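Side-chain contacts in ubiquitin-conjugating enzyme E2, putative (Trypanosoma cruzi, PDB 4DS2), which probably carries activated ubiquitin as a thioester and passes it on to target proteins: residues 12-15 / 16-20; 78-81 / 82-85; 116-119 / 120-124. All blocks are in the same frame, centred on the assembly; numbering follows the deposited sequence.

Contact 1 of 3, residues 12-15 / 16-20; sequences RIIK and DLKLL
Arg12 and Asp16, one helical turn apart on helix 11-27, are joined by the salt bridge of this contact, which is best followed along the Asp16 side chain. Asp16 CB lies 3.3 Å from Arg12 O, the same carbonyl that accepts the backbone hydrogen bond from Asp16 N at 3.0 Å. Chi1 of -69° sets CG opposite the carbonyl carbon and beside the backbone N, which turns the carboxylate back toward the preceding turn. There CG lies in the plane of the Arg12 guanidinium, at its edge. Asp16 OD1 comes within 2.7 Å of Arg12 NH1. Asp16 OD2 makes the salt bridge to Arg12 NH1 at 2.7 Å, but the N-H...O angle of 128° marks the hydrogen bond within it as weak. The two planes are 44° apart, so this is a twisted approach made through a single guanidinium nitrogen. Bends at chi2 and chi3 of Arg12 curl the chain round to deliver NH1.

Apolar contacts between the side chains also run along the helix. Ile14 CG2 packs at 3.5 Å against Lys18 CE, the two chains lying alongside and pointing the same way. Lys15 CE is a looser neighbour of Leu19 CD1 at 4.2 Å. Beneath them run the ordinary i to i+4 backbone bonds, among them Leu17 N to Ile13 O and Lys18 N to Ile14 O.

Asp16 is buried, and its OD2 also shares a hydrogen bond with Tyr81 OH, a further polar partner from outside the helix. The positive charge of Arg12 beside this buried carboxylate, together with the backbone N-H of Ala120, would be expected to favour its ionised form.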
ATOM      1  N   ARG A  12      18.984   8.033   2.944  1.00 37.62           N
ATOM      2  CA  ARG A  12      17.755   8.100   2.154  1.00 38.02           C
ATOM      3  C   ARG A  12      16.485   7.584   2.818  1.00 36.65           C
ATOM      4  O   ARG A  12      15.391   8.009   2.435  1.00 41.00           O
ATOM      5  CB  ARG A  12      17.949   7.382   0.832  1.00 41.28           C
ATOM      6  CG  ARG A  12      18.693   8.208  -0.213  1.00 44.23           C
ATOM      7  CD  ARG A  12      17.769   9.224  -0.874  1.00 46.41           C
ATOM      8  NE  ARG A  12      17.232   8.635  -2.092  1.00 47.54           N
ATOM      9  CZ  ARG A  12      16.008   8.167  -2.246  1.00 48.20           C
ATOM     10  NH1 ARG A  12      15.129   8.228  -1.274  1.00 49.77           N
ATOM     11  NH2 ARG A  12      15.648   7.648  -3.405  1.00 51.04           N
ATOM     12  N   ILE A  13      16.582   6.661   3.761  1.00 33.52           N
ATOM     13  CA  ILE A  13      15.404   6.223   4.479  1.00 32.24           C
ATOM     14  C   ILE A  13      14.904   7.398   5.348  1.00 34.32           C
ATOM     15  O   ILE A  13      13.683   7.688   5.395  1.00 33.30           O
ATOM     16  CB  ILE A  13      15.663   5.001   5.398  1.00 30.40           C
ATOM     17  CG1 ILE A  13      16.035   3.737   4.606  1.00 30.05           C
ATOM     18  CG2 ILE A  13      14.427   4.683   6.216  1.00 29.70           C
ATOM     19  CD1 ILE A  13      16.292   2.524   5.466  1.00 28.52           C
ATOM     20  N   ILE A  14      15.855   8.022   6.067  1.00 33.96           N
ATOM     21  CA  ILE A  14      15.601   9.152   6.961  1.00 33.46           C
ATOM     22  C   ILE A  14      15.072  10.349   6.141  1.00 36.17           C
ATOM     23  O   ILE A  14      14.013  10.925   6.480  1.00 34.95           O
ATOM     24  CB  ILE A  14      16.894   9.527   7.736  1.00 32.98           C
ATOM     25  CG1 ILE A  14      17.246   8.429   8.754  1.00 32.72           C
ATOM     26  CG2 ILE A  14      16.750  10.866   8.428  1.00 33.50           C
ATOM     27  CD1 ILE A  14      18.706   8.300   9.139  1.00 33.07           C
ATOM     28  N   LYS A  15      15.774  10.686   5.041  1.00 39.30           N
ATOM     29  CA  LYS A  15      15.315  11.758   4.123  1.00 40.72           C
ATOM     30  C   LYS A  15      13.872  11.501   3.605  1.00 39.33           C
ATOM     31  O   LYS A  15      13.031  12.417   3.633  1.00 37.59           O
ATOM     32  CB  LYS A  15      16.284  11.941   2.955  1.00 42.92           C
ATOM     33  CG  LYS A  15      15.975  13.146   2.039  1.00 47.16           C
ATOM     34  CD  LYS A  15      15.885  12.760   0.540  1.00 49.48           C
ATOM     35  CE  LYS A  15      15.831  13.982  -0.397  1.00 53.30           C
ATOM     36  NZ  LYS A  15      15.806  13.722  -1.881  1.00 54.94           N
ATOM     37  N   ASP A  16      13.585  10.266   3.176  1.00 36.81           N
ATOM     38  CA  ASP A  16      12.214   9.896   2.749  1.00 37.34           C
ATOM     39  C   ASP A  16      11.153   9.831   3.838  1.00 36.88           C
ATOM     40  O   ASP A  16       9.986  10.070   3.531  1.00 38.54           O
ATOM     41  CB  ASP A  16      12.184   8.568   2.009  1.00 36.46           C
ATOM     42  CG  ASP A  16      12.857   8.644   0.657  1.00 38.28           C
ATOM     43  OD1 ASP A  16      13.489   9.675   0.321  1.00 39.29           O
ATOM     44  OD2 ASP A  16      12.770   7.652  -0.086  1.00 38.76           O
ATOM     45  N   LEU A  17      11.527   9.522   5.084  1.00 35.18           N
ATOM     46  CA  LEU A  17      10.575   9.560   6.199  1.00 33.27           C
ATOM     47  C   LEU A  17      10.214  11.027   6.500  1.00 34.88           C
ATOM     48  O   LEU A  17       9.040  11.372   6.576  1.00 34.75           O
ATOM     49  CB  LEU A  17      11.141   8.852   7.435  1.00 31.90           C
ATOM     50  CG  LEU A  17      10.224   8.826   8.673  1.00 32.15           C
ATOM     51  CD1 LEU A  17       8.767   8.496   8.334  1.00 31.99           C
ATOM     52  CD2 LEU A  17      10.828   7.871   9.687  1.00 31.24           C
ATOM     53  N   LYS A  18      11.229  11.886   6.640  1.00 35.79           N
ATOM     54  CA  LYS A  18      11.015  13.333   6.814  1.00 36.95           C
ATOM     55  C   LYS A  18      10.102  13.883   5.727  1.00 38.53           C
ATOM     56  O   LYS A  18       9.273  14.761   5.987  1.00 39.84           O
ATOM     57  CB  LYS A  18      12.345  14.082   6.777  1.00 37.22           C
ATOM     58  CG  LYS A  18      13.291  13.726   7.904  1.00 36.52           C
ATOM     59  CD  LYS A  18      14.619  14.492   7.834  1.00 37.79           C
ATOM     60  CE  LYS A  18      15.615  14.087   8.930  1.00 36.90           C
ATOM     61  NZ  LYS A  18      16.206  15.244   9.714  1.00 38.89           N
ATOM     62  N   LEU A  19      10.253  13.370   4.504  1.00 39.77           N
ATOM     63  CA  LEU A  19       9.447  13.873   3.361  1.00 42.54           C
ATOM     64  C   LEU A  19       8.004  13.378   3.461  1.00 42.60           C
ATOM     65  O   LEU A  19       7.091  14.151   3.203  1.00 42.57           O
ATOM     66  CB  LEU A  19      10.060  13.522   1.993  1.00 43.15           C
ATOM     67  CG  LEU A  19      10.946  14.633   1.367  1.00 46.00           C
ATOM     68  CD1 LEU A  19      11.717  14.142   0.149  1.00 47.39           C
ATOM     69  CD2 LEU A  19      10.170  15.882   0.969  1.00 49.41           C
ATOM     70  N   LEU A  20       7.812  12.110   3.860  1.00 40.91           N
ATOM     71  CA  LEU A  20       6.461  11.576   4.067  1.00 40.36           C
ATOM     72  C   LEU A  20       5.698  12.318   5.176  1.00 42.45           C
ATOM     73  O   LEU A  20       4.530  12.625   5.023  1.00 44.05           O
ATOM     74  CB  LEU A  20       6.510  10.095   4.405  1.00 38.18           C
ATOM     75  CG  LEU A  20       5.140   9.436   4.616  1.00 37.64           C
ATOM     76  CD1 LEU A  20       4.241   9.573   3.401  1.00 37.50           C
ATOM     77  CD2 LEU A  20       5.339   7.959   4.945  1.00 36.13           C
TER

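Contact 2 of 3, residues 78-81 / 82-85; sequences SDDY and PHEP
A cis peptide bond joins Tyr81 to Pro82, and it brings Tyr81 CA and Pro82 CA to 3.1 Å, closer than a trans link would allow. The cis geometry folds the proline back beneath the tyrosine ring: Pro82 CA lies 3.7 Å from the centroid of the Tyr81 ring and 20° off the normal, a CH-pi contact over one face. Pro82 CB comes over the same ring, the side chains crossing at about a right angle. Chi1 of Tyr81, -171°, swings CG away from its own backbone N and lays the ring above the proline. From another direction Pro85 CA meets the ring edge, near its plane, 4.2 Å from Tyr81 CD1.

Ahead of the cis bond, residues 78-81 make a type I beta turn. Ser78 OG accepts from Asp80 N at 3.1 Å, an ST turn within the bend. Asp80 then reaches over the second half of the segment. Asp80 OD1 lies 3.2 Å from His83 CD2, with carboxylate and imidazole planes 39° apart. Asp80 OD2 stands 3.0 Å from Glu84 OE1, two like charges whose exact spacing is uncertain at this resolution; Glu84 is exposed, so solvent could ease any repulsion.

The sequence from Tyr81 through Pro86 follows the Tyr-Pro-x-x-Pro-Pro pattern familiar in ubiquitin-conjugating enzymes. It makes up the latter part of the connection from strand 70-76 to strand 87-90 of the antiparallel sheet. Tyr81 faces helix 11-27, touching Arg12 and Ile13, and its hydroxyl shares a hydrogen bond with Asp16, while Phe77 and Tyr81 meet with their rings edge-to-face. Pro82 O is held by Trp114 NE1, and Pro85 packs on Val110 and Asn111 of helix 108-111.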
ATOM      1  N   SER A  78      15.343  -2.428   3.572  1.00 41.66           N
ATOM      2  CA  SER A  78      16.604  -3.133   3.746  1.00 43.44           C
ATOM      3  C   SER A  78      17.785  -2.168   3.812  1.00 44.40           C
ATOM      4  O   SER A  78      17.666  -0.952   3.610  1.00 41.96           O
ATOM      5  CB  SER A  78      16.839  -4.155   2.631  1.00 43.77           C
ATOM      6  OG  SER A  78      17.364  -3.511   1.484  1.00 42.09           O
ATOM      7  N   ASP A  79      18.936  -2.743   4.123  1.00 49.11           N
ATOM      8  CA  ASP A  79      20.171  -1.982   4.235  1.00 52.77           C
ATOM      9  C   ASP A  79      20.582  -1.432   2.897  1.00 51.44           C
ATOM     10  O   ASP A  79      21.367  -0.502   2.856  1.00 54.44           O
ATOM     11  CB  ASP A  79      21.316  -2.838   4.775  1.00 57.19           C
ATOM     12  CG  ASP A  79      20.990  -3.443   6.114  1.00 60.74           C
ATOM     13  OD1 ASP A  79      20.269  -4.477   6.129  1.00 64.86           O
ATOM     14  OD2 ASP A  79      21.425  -2.873   7.146  1.00 65.07           O
ATOM     15  N   ASP A  80      20.038  -1.988   1.818  1.00 49.66           N
ATOM     16  CA  ASP A  80      20.369  -1.559   0.459  1.00 49.11           C
ATOM     17  C   ASP A  80      19.438  -0.477  -0.189  1.00 44.09           C
ATOM     18  O   ASP A  80      19.668  -0.053  -1.325  1.00 45.04           O
ATOM     19  CB  ASP A  80      20.448  -2.802  -0.425  1.00 51.83           C
ATOM     20  CG  ASP A  80      21.387  -2.631  -1.592  1.00 53.88           C
ATOM     21  OD1 ASP A  80      22.156  -1.658  -1.573  1.00 54.69           O
ATOM     22  OD2 ASP A  80      21.351  -3.467  -2.527  1.00 57.61           O
ATOM     23  N   TYR A  81      18.425  -0.008   0.517  1.00 39.11           N
ATOM     24  CA  TYR A  81      17.657   1.125   0.019  1.00 37.36           C
ATOM     25  C   TYR A  81      18.616   2.302  -0.279  1.00 36.38           C
ATOM     26  O   TYR A  81      19.454   2.619   0.564  1.00 35.20           O
ATOM     27  CB  TYR A  81      16.582   1.529   1.042  1.00 35.96           C
ATOM     28  CG  TYR A  81      15.597   2.546   0.554  1.00 34.33           C
ATOM     29  CD1 TYR A  81      14.501   2.166  -0.161  1.00 33.07           C
ATOM     30  CD2 TYR A  81      15.790   3.902   0.808  1.00 35.05           C
ATOM     31  CE1 TYR A  81      13.607   3.109  -0.629  1.00 33.83           C
ATOM     32  CE2 TYR A  81      14.898   4.857   0.351  1.00 34.16           C
ATOM     33  CZ  TYR A  81      13.799   4.453  -0.365  1.00 33.68           C
ATOM     34  OH  TYR A  81      12.864   5.360  -0.840  1.00 32.78           O
ATOM     35  N   PRO A  82      18.461   2.977  -1.449  1.00 35.77           N
ATOM     36  CA  PRO A  82      17.336   2.965  -2.422  1.00 34.95           C
ATOM     37  C   PRO A  82      17.452   2.009  -3.614  1.00 35.41           C
ATOM     38  O   PRO A  82      16.527   1.904  -4.401  1.00 34.57           O
ATOM     39  CB  PRO A  82      17.343   4.407  -2.947  1.00 34.49           C
ATOM     40  CG  PRO A  82      18.790   4.824  -2.867  1.00 35.69           C
ATOM     41  CD  PRO A  82      19.492   3.949  -1.866  1.00 36.02           C
ATOM     42  N   HIS A  83      18.568   1.312  -3.736  1.00 38.30           N
ATOM     43  CA  HIS A  83      18.761   0.294  -4.787  1.00 39.46           C
ATOM     44  C   HIS A  83      17.623  -0.668  -4.882  1.00 39.17           C
ATOM     45  O   HIS A  83      17.082  -0.829  -5.961  1.00 39.55           O
ATOM     46  CB  HIS A  83      20.088  -0.399  -4.590  1.00 42.08           C
ATOM     47  CG  HIS A  83      21.228   0.583  -4.414  1.00 44.84           C
ATOM     48  ND1 HIS A  83      21.706   1.319  -5.442  1.00 46.50           N
ATOM     49  CD2 HIS A  83      21.922   1.005  -3.275  1.00 45.77           C
ATOM     50  CE1 HIS A  83      22.704   2.124  -5.001  1.00 48.15           C
ATOM     51  NE2 HIS A  83      22.841   1.930  -3.680  1.00 47.63           N
ATOM     52  N   GLU A  84      17.163  -1.244  -3.763  1.00 40.52           N
ATOM     53  CA  GLU A  84      15.850  -1.954  -3.768  1.00 41.27           C
ATOM     54  C   GLU A  84      14.832  -1.239  -2.919  1.00 38.45           C
ATOM     55  O   GLU A  84      15.136  -0.841  -1.799  1.00 36.99           O
ATOM     56  CB  GLU A  84      15.875  -3.408  -3.265  1.00 45.13           C
ATOM     57  CG  GLU A  84      16.752  -4.320  -4.085  1.00 50.15           C
ATOM     58  CD  GLU A  84      18.191  -4.081  -3.726  1.00 54.77           C
ATOM     59  OE1 GLU A  84      18.388  -4.052  -2.491  1.00 56.65           O
ATOM     60  OE2 GLU A  84      19.077  -3.883  -4.626  1.00 59.42           O
ATOM     61  N   PRO A  85      13.591  -1.164  -3.423  1.00 37.29           N
ATOM     62  CA  PRO A  85      12.552  -0.498  -2.706  1.00 34.98           C
ATOM     63  C   PRO A  85      12.040  -1.353  -1.555  1.00 34.21           C
ATOM     64  O   PRO A  85      12.345  -2.532  -1.486  1.00 34.39           O
ATOM     65  CB  PRO A  85      11.470  -0.312  -3.777  1.00 34.86           C
ATOM     66  CG  PRO A  85      11.646  -1.433  -4.719  1.00 35.97           C
ATOM     67  CD  PRO A  85      13.062  -1.892  -4.605  1.00 38.23           C
TER

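Contact 3 of 3, residues 116-119 / 120-124; sequences PDQH and ASDVI
His119 and Asp122 provide hydrogen bonds that start helix 120-132, with His119 in the N-cap position. Three bonds tie them and Val123 together. Asp122 OD2 accepts from His119 N at 3.3 Å, reached from above the carboxylate plane; the N-H...O angle is 161°. An acid three residues past the N-cap that accepts from the N-cap backbone is one half of a capping box. His119 O in turn takes two donors: Asp122 N at 2.8 Å, weak in its angle, and Val123 N at 3.3 Å, which meets it in the carbonyl plane.

Packing is lighter. With chi1 at -60°, Asp122 CG sits beside its own backbone N, which brings the carboxylate alongside the His119 side chain, Asp122 OD2 lying 3.8 Å from His119 CB. Ring and carboxylate planes are 63° apart. Gln118 CB also approaches Asp122 OD2, at 4.0 Å.

The contact joins the loop after helix 108-111 to the first turn of helix 120-132. Helix 11-27 flanks it, with Leu19 against His119 and Leu20 against Ile124. On strand 51-57, Trp52 meets Ala120 and Leu54 meets Ile124, while Val123 packs on Pro86 and Trp114.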
ATOM      1  N   PRO A 116      15.945   4.078  -8.493  1.00 35.16           N
ATOM      2  CA  PRO A 116      16.470   4.513  -7.156  1.00 35.31           C
ATOM      3  C   PRO A 116      16.270   6.042  -6.830  1.00 36.43           C
ATOM      4  O   PRO A 116      16.370   6.485  -5.704  1.00 37.09           O
ATOM      5  CB  PRO A 116      17.959   4.154  -7.241  1.00 35.48           C
ATOM      6  CG  PRO A 116      18.269   4.086  -8.709  1.00 36.14           C
ATOM      7  CD  PRO A 116      17.016   3.612  -9.390  1.00 35.32           C
ATOM      8  N   ASP A 117      16.053   6.796  -7.879  1.00 39.75           N
ATOM      9  CA  ASP A 117      15.548   8.154  -7.967  1.00 42.69           C
ATOM     10  C   ASP A 117      14.275   8.433  -7.072  1.00 42.74           C
ATOM     11  O   ASP A 117      14.126   9.496  -6.438  1.00 41.78           O
ATOM     12  CB  ASP A 117      15.262   8.253  -9.511  1.00 45.01           C
ATOM     13  CG  ASP A 117      14.977   9.611  -9.980  1.00 49.88           C
ATOM     14  OD1 ASP A 117      14.547  10.445  -9.172  1.00 61.96           O
ATOM     15  OD2 ASP A 117      15.159   9.864 -11.176  1.00 50.76           O
ATOM     16  N   GLN A 118      13.363   7.462  -7.050  1.00 40.56           N
ATOM     17  CA  GLN A 118      12.032   7.633  -6.461  1.00 40.07           C
ATOM     18  C   GLN A 118      12.018   7.492  -4.945  1.00 39.59           C
ATOM     19  O   GLN A 118      12.964   6.955  -4.370  1.00 38.78           O
ATOM     20  CB  GLN A 118      11.062   6.616  -7.053  1.00 38.26           C
ATOM     21  CG  GLN A 118      10.689   6.873  -8.502  1.00 39.91           C
ATOM     22  CD  GLN A 118       9.910   5.711  -9.128  1.00 38.35           C
ATOM     23  OE1 GLN A 118      10.471   4.934  -9.873  1.00 37.82           O
ATOM     24  NE2 GLN A 118       8.623   5.605  -8.836  1.00 36.31           N
ATOM     25  N   HIS A 119      10.917   7.950  -4.334  1.00 38.75           N
ATOM     26  CA  HIS A 119      10.797   8.097  -2.896  1.00 39.92           C
ATOM     27  C   HIS A 119       9.842   7.093  -2.295  1.00 39.39           C
ATOM     28  O   HIS A 119       8.924   6.630  -2.958  1.00 38.80           O
ATOM     29  CB  HIS A 119      10.324   9.508  -2.571  1.00 42.76           C
ATOM     30  CG  HIS A 119      11.353  10.583  -2.843  1.00 46.34           C
ATOM     31  ND1 HIS A 119      11.871  10.809  -4.062  1.00 47.94           N
ATOM     32  CD2 HIS A 119      11.964  11.502  -1.984  1.00 50.92           C
ATOM     33  CE1 HIS A 119      12.756  11.826  -4.001  1.00 50.08           C
ATOM     34  NE2 HIS A 119      12.818  12.249  -2.726  1.00 51.86           N
ATOM     35  N   ALA A 120      10.067   6.727  -1.034  1.00 39.58           N
ATOM     36  CA  ALA A 120       9.168   5.840  -0.281  1.00 41.22           C
ATOM     37  C   ALA A 120       7.715   6.226  -0.427  1.00 42.51           C
ATOM     38  O   ALA A 120       6.891   5.370  -0.580  1.00 41.16           O
ATOM     39  CB  ALA A 120       9.519   5.842   1.209  1.00 42.12           C
ATOM     40  N   SER A 121       7.422   7.519  -0.341  1.00 46.51           N
ATOM     41  CA  SER A 121       6.101   8.078  -0.678  1.00 49.55           C
ATOM     42  C   SER A 121       5.499   7.561  -1.975  1.00 50.51           C
ATOM     43  O   SER A 121       4.316   7.227  -2.030  1.00 51.96           O
ATOM     44  CB  SER A 121       6.237   9.583  -0.843  1.00 53.18           C
ATOM     45  OG  SER A 121       6.918  10.114   0.270  1.00 59.71           O
ATOM     46  N   ASP A 122       6.313   7.572  -3.035  1.00 51.88           N
ATOM     47  CA  ASP A 122       5.886   7.154  -4.394  1.00 47.75           C
ATOM     48  C   ASP A 122       5.510   5.676  -4.408  1.00 45.06           C
ATOM     49  O   ASP A 122       4.497   5.295  -4.955  1.00 47.00           O
ATOM     50  CB  ASP A 122       6.983   7.490  -5.415  1.00 47.54           C
ATOM     51  CG  ASP A 122       7.303   9.018  -5.468  1.00 51.90           C
ATOM     52  OD1 ASP A 122       6.427   9.832  -5.106  1.00 52.57           O
ATOM     53  OD2 ASP A 122       8.436   9.424  -5.842  1.00 56.12           O
ATOM     54  N   VAL A 123       6.293   4.863  -3.716  1.00 42.88           N
ATOM     55  CA  VAL A 123       6.017   3.449  -3.552  1.00 40.00           C
ATOM     56  C   VAL A 123       4.707   3.206  -2.803  1.00 41.29           C
ATOM     57  O   VAL A 123       3.951   2.263  -3.097  1.00 39.52           O
ATOM     58  CB  VAL A 123       7.137   2.774  -2.719  1.00 38.84           C
ATOM     59  CG1 VAL A 123       6.786   1.317  -2.452  1.00 35.78           C
ATOM     60  CG2 VAL A 123       8.504   2.951  -3.380  1.00 37.31           C
ATOM     61  N   ILE A 124       4.454   4.035  -1.796  1.00 41.99           N
ATOM     62  CA  ILE A 124       3.294   3.827  -0.948  1.00 42.27           C
ATOM     63  C   ILE A 124       2.048   4.228  -1.714  1.00 41.89           C
ATOM     64  O   ILE A 124       1.048   3.528  -1.656  1.00 42.04           O
ATOM     65  CB  ILE A 124       3.392   4.573   0.409  1.00 43.17           C
ATOM     66  CG1 ILE A 124       4.647   4.122   1.193  1.00 43.43           C
ATOM     67  CG2 ILE A 124       2.138   4.302   1.255  1.00 42.49           C
ATOM     68  CD1 ILE A 124       5.113   5.105   2.265  1.00 41.73           C
TER

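Overall arrangement
The three contacts meet around one buried carboxylate. Contact 1 supplies Asp16, whose OD2 lies 2.4 Å from Tyr81 OH of contact 2, a probable hydrogen bond, and accepts from the backbone N of Ala120 in contact 3. Arg12 spans the same junction, Arg12 NH2 lying 2.7 Å from Pro116 O and 2.9 Å from Gln118 O. The centres of the three contacts form a compact triangle: about 13 Å between contacts 1 and 2, 10 Å between 1 and 3, and 11 Å between 2 and 3. Together they link helix 11-27, the 78-85 loop and the start of helix 120-132. None of these segments contains a cysteine, so a thioester-forming cysteine, as in the family, would lie outside them.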